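Local coordinates for protein cyclodipeptide synthetase (Mycobacterium tuberculosis, PDB 2X9Q) that probably catalyses the ATP-independent formation of cyclo(L-tyrosyl-L-tyrosyl), an intermediate on the way to mycocyclosin, from two molecules of L-tyrosyl-tRNA(Tyr), at residues A[248-253]-A[277-282]; A[80-85]-A[112-117]; A[62-67]-A[103-108]. One frame throughout, in Å; residues are numbered along the deposited sequence.

Interaction 1: A[248-253]-A[277-282]; sequences SSLNCY and GHAIVT
Leu250 pairs with Gly277, and the register runs on in parallel through Asn251 with His278 and Cys252 with Ala279 to Tyr253 with Ile280, the two strand axes crossing at -30°. Asn251 lies mid-ladder: its N gives a short bond to Gly277 O, 2.7 Å, while its O takes two N-H groups. Ala279 N reaches Asn251 O at 3.1 Å from above one face of the carbonyl plane. His278 ND1 comes to Asn251 O from the opposite face at 2.8 Å, the oxygen near the imidazole plane. With CG of His278 anti to its backbone N (chi1 174°), the ring leans across the sheet face shared with Asn251 and Tyr253 toward strand 249-253, bringing ND1 to the carbonyl. Its far nitrogen, NE2, accepts a hydrogen bond from Leu257 N, and the Asn251 amide ties ND2 to Leu236 O.

On the face carrying Leu250, Cys252 and Ala279 the contacts between the strands are apolar. Leu250 lays CD1 over the backbone of His278, 3.7 Å from its C atom, and sets CD2 3.8 Å from Ala279 CB. Cys252 CB meets the CG2 branch of Val281 at 3.7 Å.

Tyr253, a probable substrate-binding residue, is clamped through its backbone, its O accepting from Val281 N at 2.8 Å; its hydroxyl is hydrogen-bonded to Ser88 OG, the probable nucleophile. These neighbours in the mixed sheet form a beta-alpha-beta unit with helix 260-263. With ND1 donating and NE2 accepting, His278 is most simply read as a neutral imidazole that bridges strand 249-253 and the backbone at Leu257.

Interaction 2: A[80-85]-A[112-117]; sequences GDHAVI and RVDFVY
His82 and Asp114 join the two parallel strands through a histidine-carboxylate hydrogen bond. His82 NE2 donates to Asp114 OD2 at 2.7 Å, almost straight at 174°, on the anti lone pair of the oxygen. OD2 lies in the imidazole plane, while the carboxylate plane is turned 41° from the ring. His82 has CG anti to its backbone N (chi1 -174°), which carries the ring across toward the neighbouring strand. Arg112 completes the cluster: its chain runs past the ring, CB being 3.9 Å from His82 CD2, then bends at CG-CD, and NH2 forms a salt bridge of 3.1 Å with Asp114 OD2. His82 NE2 lies over one face of the guanidinium. Asp114 OD1 forms a salt bridge with Arg168 NH2 on strand 165-169, and His82 ND1 is hydrogen-bonded to Ser249 OG on strand 249-253.

The backbone ladder is regular: Asp114 gives its N to Ala83 O at 2.8 Å and takes Ile85 N on its O, while Ala83 N reaches Arg112 O and Val116 N reaches Ile85 O. The opening bond, Arg112 N to Asp81 O, is weak. Helix 96-109 connects the strands as a beta-alpha-beta unit.

Apolar packing marks the face of Ala83, Val113, Ile85 and Phe115. Ile85 lies alongside Phe115, with CG2 3.6 Å from CE1 of the ring, and its CD1 touches Val113 CG1 at 3.7 Å. On the His82 side Val84 CG1 meets Val116 CG2 at 4.0 Å.

The polar cluster spans four adjacent strands. One buried carboxylate binds an imidazole and two guanidinium groups, company that would favour the ionised aspartate.

Interaction 3: A[62-67]-A[103-108]; sequences EGFLVR and GLWGLT
Leu104 O is gripped twice by Thr108, the residue whose methyl group meets Glu62 across the contact. The hydroxyl OG1 of Thr108 donates to Leu104 O at 2.8 Å, tilted from the carbonyl plane, and Thr108 N makes the usual helical bond to the same oxygen from the opposite face. This grip fixes the rotation of the threonine, so that CG2 projects toward the carboxylate and rests 3.6 Å from Glu62 OE2. Glu62 and Thr108 approach from opposite directions, in van der Waals contact only. The other oxygen, Glu62 OE1, lies 3.6 Å from CD1 of Trp105, with the carboxylate turned 26° from the indole plane, and its hydrogen-bonding partner is the Asn109 side chain just beyond Thr108.

Trp105 carries the apolar part. Its CG stands anti to its backbone N (chi1 164°), which sends the indole out from the helix and in over the sheet. Phe64 directs an edge toward the face of the five-membered ring in an offset edge-to-face pair, centroids 5.6 Å apart and planes at 61°. In the same approach Phe64 CD1 touches Trp105 CB at 3.8 Å. From further along the strand Val66 slants against the indole, its CG2 branch 3.5 Å from NE1 and 3.7 Å from CZ2. The N-H itself is used by Gln61, whose OE1 is bonded to Trp105 NE1, and Phe110 makes a second edge-to-face pair with the tryptophan.

Here the connecting helix of a beta-alpha-beta crossover, 96-109, packs one aromatic residue against the antiparallel strand 64-68 added beside the parallel strands, an arrangement that fits the Rossmann-like alpha/beta core of the HUP clan, to which cyclodipeptide synthases belong.

Starting from the N terminus, 62-67 opens interaction 3 and 80-85 then opens interaction 2; helix 96-109 returns to close interaction 3 at 103-108 before 112-117 closes interaction 2, so these two loops cross. Interaction 1 follows much later, in series, and joins the last two strands of the chain. Interactions 1 and 2 are strand pairings in one sheet, where 249-253 lies between 276-283 and 82-87; interaction 3 packs helix 96-109 against strand 64-68. Seams between them are direct: Ser248 OG reaches Asp81 OD2, Ile280 O reaches Arg67 N, tying strand 64-68 to the last strand, and Val113 packs on Gly106, setting the helix on the sheet.

Interaction 1: A[248-253]-A[277-282]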
loop_
_atom_site.group_PDB
_atom_site.type_symbol
_atom_site.label_atom_id
_atom_site.label_comp_id
_atom_site.label_asym_id
_atom_site.label_seq_id
_atom_site.Cartn_x
_atom_site.Cartn_y
_atom_site.Cartn_z
ATOM N N SER A 248 7.460 -2.850 14.241
ATOM C CA SER A 248 7.918 -2.201 12.997
ATOM C C SER A 248 7.141 -2.868 11.890
ATOM O O SER A 248 6.499 -3.920 12.119
ATOM C CB SER A 248 9.391 -2.404 12.787
ATOM O OG SER A 248 9.742 -3.760 12.589
ATOM N N SER A 249 7.163 -2.300 10.692
ATOM C CA SER A 249 6.369 -2.967 9.665
ATOM C C SER A 249 6.937 -2.621 8.313
ATOM O O SER A 249 7.343 -1.450 8.101
ATOM C CB SER A 249 4.841 -2.576 9.762
ATOM O OG SER A 249 4.141 -3.184 8.622
ATOM N N LEU A 250 6.938 -3.599 7.399
ATOM C CA LEU A 250 7.356 -3.389 6.039
ATOM C C LEU A 250 6.128 -3.391 5.115
ATOM O O LEU A 250 5.448 -4.410 5.009
ATOM C CB LEU A 250 8.284 -4.559 5.580
ATOM C CG LEU A 250 9.064 -4.372 4.329
ATOM C CD1 LEU A 250 10.134 -3.168 4.456
ATOM C CD2 LEU A 250 9.803 -5.659 4.116
ATOM N N ASN A 251 5.894 -2.280 4.415
ATOM C CA ASN A 251 4.721 -2.168 3.551
ATOM C C ASN A 251 5.119 -2.606 2.142
ATOM O O ASN A 251 6.039 -2.020 1.519
ATOM C CB ASN A 251 4.157 -0.726 3.637
ATOM C CG ASN A 251 2.748 -0.664 3.010
ATOM O OD1 ASN A 251 2.537 -1.267 1.967
ATOM N ND2 ASN A 251 1.843 0.071 3.602
ATOM N N CYS A 252 4.500 -3.708 1.649
ATOM C CA CYS A 252 5.031 -4.381 0.447
ATOM C C CYS A 252 4.141 -4.332 -0.744
ATOM O O CYS A 252 2.908 -4.623 -0.624
ATOM C CB CYS A 252 5.261 -5.886 0.744
ATOM S SG CYS A 252 6.428 -6.097 2.117
ATOM N N TYR A 253 4.720 -4.024 -1.909
ATOM C CA TYR A 253 3.905 -4.013 -3.149
ATOM C C TYR A 253 4.808 -4.350 -4.288
ATOM O O TYR A 253 6.020 -4.273 -4.144
ATOM C CB TYR A 253 3.249 -2.606 -3.352
ATOM C CG TYR A 253 2.032 -2.607 -4.235
ATOM C CD1 TYR A 253 0.921 -3.384 -3.898
ATOM C CD2 TYR A 253 2.001 -1.838 -5.436
ATOM C CE1 TYR A 253 -0.214 -3.429 -4.739
ATOM C CE2 TYR A 253 0.862 -1.875 -6.280
ATOM C CZ TYR A 253 -0.216 -2.656 -5.917
ATOM O OH TYR A 253 -1.354 -2.690 -6.680
ATOM N N GLY A 277 8.834 0.757 7.067
ATOM C CA GLY A 277 9.604 0.661 5.835
ATOM C C GLY A 277 8.754 0.245 4.644
ATOM O O GLY A 277 7.563 -0.141 4.779
ATOM N N HIS A 278 9.364 0.295 3.480
ATOM C CA HIS A 278 8.675 -0.146 2.236
ATOM C C HIS A 278 9.604 -1.085 1.497
ATOM O O HIS A 278 10.823 -0.864 1.511
ATOM C CB HIS A 278 8.407 1.130 1.359
ATOM C CG HIS A 278 7.851 0.877 -0.012
ATOM N ND1 HIS A 278 6.850 -0.054 -0.260
ATOM C CD2 HIS A 278 8.079 1.516 -1.194
ATOM C CE1 HIS A 278 6.502 0.023 -1.540
ATOM N NE2 HIS A 278 7.238 0.971 -2.125
ATOM N N ALA A 279 9.050 -2.122 0.851
ATOM C CA ALA A 279 9.767 -2.946 -0.055
ATOM C C ALA A 279 8.972 -3.234 -1.301
ATOM O O ALA A 279 7.769 -3.460 -1.252
ATOM C CB ALA A 279 10.189 -4.330 0.598
ATOM N N ILE A 280 9.681 -3.314 -2.416
ATOM C CA ILE A 280 9.092 -3.722 -3.668
ATOM C C ILE A 280 9.302 -5.251 -3.764
ATOM O O ILE A 280 10.459 -5.740 -3.626
ATOM C CB ILE A 280 9.760 -2.977 -4.840
ATOM C CG1 ILE A 280 9.340 -1.499 -4.753
ATOM C CG2 ILE A 280 9.202 -3.547 -6.177
ATOM C CD1 ILE A 280 10.213 -0.693 -3.757
ATOM N N VAL A 281 8.216 -5.983 -3.926
ATOM C CA VAL A 281 8.251 -7.453 -3.823
ATOM C C VAL A 281 7.662 -7.999 -5.087
ATOM O O VAL A 281 6.498 -7.690 -5.398
ATOM C CB VAL A 281 7.418 -7.982 -2.634
ATOM C CG1 VAL A 281 7.420 -9.465 -2.638
ATOM C CG2 VAL A 281 7.968 -7.421 -1.300
ATOM N N THR A 282 8.497 -8.679 -5.881
ATOM C CA THR A 282 8.121 -9.101 -7.252
ATOM C C THR A 282 8.455 -10.588 -7.466
ATOM O O THR A 282 9.291 -11.117 -6.744
ATOM C CB THR A 282 8.860 -8.307 -8.337
ATOM O OG1 THR A 282 10.294 -8.312 -8.107
ATOM C CG2 THR A 282 8.306 -6.878 -8.462
#

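Interaction 2: A[80-85]-A[112-117]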
loop_
_atom_site.group_PDB
_atom_site.type_symbol
_atom_site.label_atom_id
_atom_site.label_comp_id
_atom_site.label_asym_id
_atom_site.label_seq_id
_atom_site.Cartn_x
_atom_site.Cartn_y
_atom_site.Cartn_z
ATOM N N GLY A 80 11.691 -8.521 10.778
ATOM C CA GLY A 80 10.650 -9.571 10.661
ATOM C C GLY A 80 9.505 -9.417 11.633
ATOM O O GLY A 80 8.906 -10.444 12.087
ATOM N N ASP A 81 9.148 -8.177 12.011
ATOM C CA ASP A 81 7.992 -8.067 12.898
ATOM C C ASP A 81 6.679 -8.215 12.137
ATOM O O ASP A 81 5.764 -8.987 12.572
ATOM C CB ASP A 81 7.920 -6.755 13.660
ATOM C CG ASP A 81 9.131 -6.571 14.590
ATOM O OD1 ASP A 81 9.295 -7.464 15.428
ATOM O OD2 ASP A 81 9.887 -5.600 14.469
ATOM N N HIS A 82 6.560 -7.439 11.036
ATOM C CA HIS A 82 5.227 -7.262 10.427
ATOM C C HIS A 82 5.337 -6.860 8.998
ATOM O O HIS A 82 6.269 -6.112 8.614
ATOM C CB HIS A 82 4.408 -6.246 11.203
ATOM C CG HIS A 82 2.992 -6.143 10.696
ATOM N ND1 HIS A 82 2.607 -5.191 9.766
ATOM C CD2 HIS A 82 1.903 -6.958 10.891
ATOM C CE1 HIS A 82 1.324 -5.384 9.453
ATOM N NE2 HIS A 82 0.864 -6.428 10.144
ATOM N N ALA A 83 4.453 -7.399 8.164
ATOM C CA ALA A 83 4.299 -6.885 6.794
ATOM C C ALA A 83 2.819 -6.544 6.512
ATOM O O ALA A 83 1.880 -7.290 6.890
ATOM C CB ALA A 83 4.864 -7.847 5.733
ATOM N N VAL A 84 2.628 -5.435 5.793
ATOM C CA VAL A 84 1.363 -5.207 5.053
ATOM C C VAL A 84 1.605 -5.639 3.612
ATOM O O VAL A 84 2.531 -5.166 2.970
ATOM C CB VAL A 84 0.978 -3.699 5.068
ATOM C CG1 VAL A 84 -0.311 -3.429 4.147
ATOM C CG2 VAL A 84 0.664 -3.291 6.539
ATOM N N ILE A 85 0.738 -6.521 3.114
ATOM C CA ILE A 85 0.687 -6.900 1.713
ATOM C C ILE A 85 -0.573 -6.219 1.164
ATOM O O ILE A 85 -1.682 -6.693 1.430
ATOM C CB ILE A 85 0.592 -8.422 1.623
ATOM C CG1 ILE A 85 1.913 -8.992 2.277
ATOM C CG2 ILE A 85 0.652 -8.929 0.155
ATOM C CD1 ILE A 85 2.040 -10.529 2.112
ATOM N N ARG A 112 3.947 -11.470 11.944
ATOM C CA ARG A 112 2.535 -11.247 11.695
ATOM C C ARG A 112 2.401 -10.611 10.289
ATOM O O ARG A 112 3.312 -9.876 9.867
ATOM C CB ARG A 112 2.079 -10.324 12.815
ATOM C CG ARG A 112 0.626 -10.297 13.047
ATOM C CD ARG A 112 0.148 -9.019 13.862
ATOM N NE ARG A 112 -1.114 -8.551 13.261
ATOM C CZ ARG A 112 -1.862 -7.533 13.675
ATOM N NH1 ARG A 112 -1.509 -6.796 14.741
ATOM N NH2 ARG A 112 -3.004 -7.276 13.018
ATOM N N VAL A 113 1.325 -10.919 9.548
ATOM C CA VAL A 113 1.162 -10.444 8.162
ATOM C C VAL A 113 -0.267 -9.991 7.986
ATOM O O VAL A 113 -1.217 -10.754 8.344
ATOM C CB VAL A 113 1.447 -11.514 7.117
ATOM C CG1 VAL A 113 1.120 -10.981 5.661
ATOM C CG2 VAL A 113 2.875 -12.022 7.206
ATOM N N ASP A 114 -0.475 -8.785 7.462
ATOM C CA ASP A 114 -1.881 -8.291 7.206
ATOM C C ASP A 114 -2.018 -7.994 5.704
ATOM O O ASP A 114 -1.213 -7.187 5.154
ATOM C CB ASP A 114 -2.208 -7.036 7.987
ATOM C CG ASP A 114 -2.543 -7.316 9.437
ATOM O OD1 ASP A 114 -3.721 -7.604 9.722
ATOM O OD2 ASP A 114 -1.652 -7.343 10.275
ATOM N N PHE A 115 -2.930 -8.698 5.022
ATOM C CA PHE A 115 -3.262 -8.378 3.663
ATOM C C PHE A 115 -4.259 -7.254 3.874
ATOM O O PHE A 115 -5.124 -7.388 4.749
ATOM C CB PHE A 115 -4.079 -9.518 3.007
ATOM C CG PHE A 115 -3.285 -10.623 2.470
ATOM C CD1 PHE A 115 -2.564 -10.443 1.313
ATOM C CD2 PHE A 115 -3.255 -11.872 3.130
ATOM C CE1 PHE A 115 -1.848 -11.492 0.728
ATOM C CE2 PHE A 115 -2.508 -12.929 2.580
ATOM C CZ PHE A 115 -1.824 -12.740 1.371
ATOM N N VAL A 116 -4.149 -6.158 3.120
ATOM C CA VAL A 116 -5.133 -5.066 3.223
ATOM C C VAL A 116 -5.585 -4.747 1.771
ATOM O O VAL A 116 -4.792 -4.414 0.942
ATOM C CB VAL A 116 -4.473 -3.818 3.874
ATOM C CG1 VAL A 116 -5.442 -2.667 3.869
ATOM C CG2 VAL A 116 -4.004 -4.147 5.377
ATOM N N TYR A 117 -6.867 -4.924 1.463
ATOM C CA TYR A 117 -7.324 -4.640 0.113
ATOM C C TYR A 117 -8.007 -3.293 0.061
ATOM O O TYR A 117 -8.725 -2.863 0.992
ATOM C CB TYR A 117 -8.208 -5.773 -0.485
ATOM C CG TYR A 117 -9.479 -6.017 0.296
ATOM C CD1 TYR A 117 -9.460 -6.861 1.387
ATOM C CD2 TYR A 117 -10.705 -5.350 -0.026
ATOM C CE1 TYR A 117 -10.596 -7.100 2.136
ATOM C CE2 TYR A 117 -11.884 -5.587 0.755
ATOM C CZ TYR A 117 -11.817 -6.496 1.770
ATOM O OH TYR A 117 -12.881 -6.715 2.630
#

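Interaction 3: A[62-67]-A[103-108]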
loop_
_atom_site.group_PDB
_atom_site.type_symbol
_atom_site.label_atom_id
_atom_site.label_comp_id
_atom_site.label_asym_id
_atom_site.label_seq_id
_atom_site.Cartn_x
_atom_site.Cartn_y
_atom_site.Cartn_z
ATOM N N GLU A 62 11.654 -17.300 -0.969
ATOM C CA GLU A 62 10.438 -18.087 -1.268
ATOM C C GLU A 62 9.739 -17.645 -2.539
ATOM O O GLU A 62 8.521 -17.344 -2.503
ATOM C CB GLU A 62 9.435 -17.986 -0.111
ATOM C CG GLU A 62 9.914 -18.610 1.191
ATOM C CD GLU A 62 11.040 -17.786 1.828
ATOM O OE1 GLU A 62 10.917 -16.537 1.875
ATOM O OE2 GLU A 62 12.040 -18.380 2.269
ATOM N N GLY A 63 10.490 -17.539 -3.619
ATOM C CA GLY A 63 9.915 -17.257 -4.949
ATOM C C GLY A 63 9.701 -15.769 -5.305
ATOM O O GLY A 63 9.228 -15.453 -6.412
ATOM N N PHE A 64 10.114 -14.877 -4.406
ATOM C CA PHE A 64 10.035 -13.413 -4.634
ATOM C C PHE A 64 11.393 -12.694 -4.599
ATOM O O PHE A 64 12.268 -13.100 -3.874
ATOM C CB PHE A 64 9.122 -12.800 -3.537
ATOM C CG PHE A 64 7.683 -13.178 -3.761
ATOM C CD1 PHE A 64 7.110 -14.202 -3.048
ATOM C CD2 PHE A 64 6.962 -12.575 -4.765
ATOM C CE1 PHE A 64 5.764 -14.617 -3.329
ATOM C CE2 PHE A 64 5.605 -12.952 -5.044
ATOM C CZ PHE A 64 5.023 -13.971 -4.322
ATOM N N LEU A 65 11.540 -11.620 -5.330
ATOM C CA LEU A 65 12.675 -10.771 -5.106
ATOM C C LEU A 65 12.134 -9.666 -4.173
ATOM O O LEU A 65 11.076 -9.060 -4.490
ATOM C CB LEU A 65 13.155 -10.205 -6.414
ATOM C CG LEU A 65 13.597 -11.251 -7.491
ATOM C CD1 LEU A 65 13.897 -10.581 -8.798
ATOM C CD2 LEU A 65 14.849 -12.092 -7.109
ATOM N N VAL A 66 12.771 -9.479 -3.022
ATOM C CA VAL A 66 12.354 -8.429 -2.063
ATOM C C VAL A 66 13.422 -7.302 -2.134
ATOM O O VAL A 66 14.614 -7.515 -1.820
ATOM C CB VAL A 66 12.265 -8.983 -0.628
ATOM C CG1 VAL A 66 11.876 -7.889 0.479
ATOM C CG2 VAL A 66 11.362 -10.151 -0.604
ATOM N N ARG A 67 12.975 -6.119 -2.505
ATOM C CA ARG A 67 13.839 -4.947 -2.632
ATOM C C ARG A 67 13.392 -3.827 -1.683
ATOM O O ARG A 67 12.470 -2.992 -2.010
ATOM C CB ARG A 67 13.902 -4.497 -4.089
ATOM C CG ARG A 67 15.010 -3.399 -4.264
ATOM C CD ARG A 67 15.258 -2.976 -5.725
ATOM N NE ARG A 67 14.034 -2.550 -6.450
ATOM C CZ ARG A 67 13.391 -1.369 -6.329
ATOM N NH1 ARG A 67 13.810 -0.414 -5.475
ATOM N NH2 ARG A 67 12.325 -1.109 -7.105
ATOM N N GLY A 103 1.291 -15.034 0.802
ATOM C CA GLY A 103 0.964 -15.419 2.167
ATOM C C GLY A 103 2.041 -16.399 2.730
ATOM O O GLY A 103 2.441 -16.263 3.893
ATOM N N LEU A 104 2.509 -17.338 1.929
ATOM C CA LEU A 104 3.599 -18.252 2.403
ATOM C C LEU A 104 4.923 -17.466 2.626
ATOM O O LEU A 104 5.611 -17.677 3.605
ATOM C CB LEU A 104 3.842 -19.333 1.347
ATOM C CG LEU A 104 2.698 -20.388 1.308
ATOM C CD1 LEU A 104 2.730 -21.238 0.017
ATOM C CD2 LEU A 104 2.656 -21.223 2.628
ATOM N N TRP A 105 5.255 -16.568 1.690
ATOM C CA TRP A 105 6.451 -15.706 1.794
ATOM C C TRP A 105 6.301 -14.917 3.065
ATOM O O TRP A 105 7.234 -14.875 3.856
ATOM C CB TRP A 105 6.585 -14.734 0.627
ATOM C CG TRP A 105 7.569 -13.614 0.901
ATOM C CD1 TRP A 105 8.940 -13.719 0.888
ATOM C CD2 TRP A 105 7.271 -12.248 1.234
ATOM N NE1 TRP A 105 9.492 -12.515 1.227
ATOM C CE2 TRP A 105 8.489 -11.600 1.457
ATOM C CE3 TRP A 105 6.066 -11.501 1.376
ATOM C CZ2 TRP A 105 8.567 -10.238 1.772
ATOM C CZ3 TRP A 105 6.151 -10.151 1.751
ATOM C CH2 TRP A 105 7.383 -9.542 1.939
ATOM N N GLY A 106 5.120 -14.330 3.304
ATOM C CA GLY A 106 4.889 -13.499 4.505
ATOM C C GLY A 106 5.062 -14.246 5.830
ATOM O O GLY A 106 5.687 -13.726 6.799
ATOM N N LEU A 107 4.474 -15.443 5.917
ATOM C CA LEU A 107 4.552 -16.158 7.156
ATOM C C LEU A 107 5.955 -16.711 7.394
ATOM O O LEU A 107 6.330 -16.901 8.540
ATOM C CB LEU A 107 3.541 -17.303 7.180
ATOM C CG LEU A 107 2.080 -16.883 7.371
ATOM C CD1 LEU A 107 1.144 -18.048 7.207
ATOM C CD2 LEU A 107 1.814 -16.141 8.639
ATOM N N THR A 108 6.699 -16.981 6.344
ATOM C CA THR A 108 8.092 -17.386 6.497
ATOM C C THR A 108 8.946 -16.233 7.065
ATOM O O THR A 108 9.904 -16.497 7.814
ATOM C CB THR A 108 8.661 -17.909 5.194
ATOM O OG1 THR A 108 7.806 -18.983 4.782
ATOM C CG2 THR A 108 10.198 -18.395 5.336
#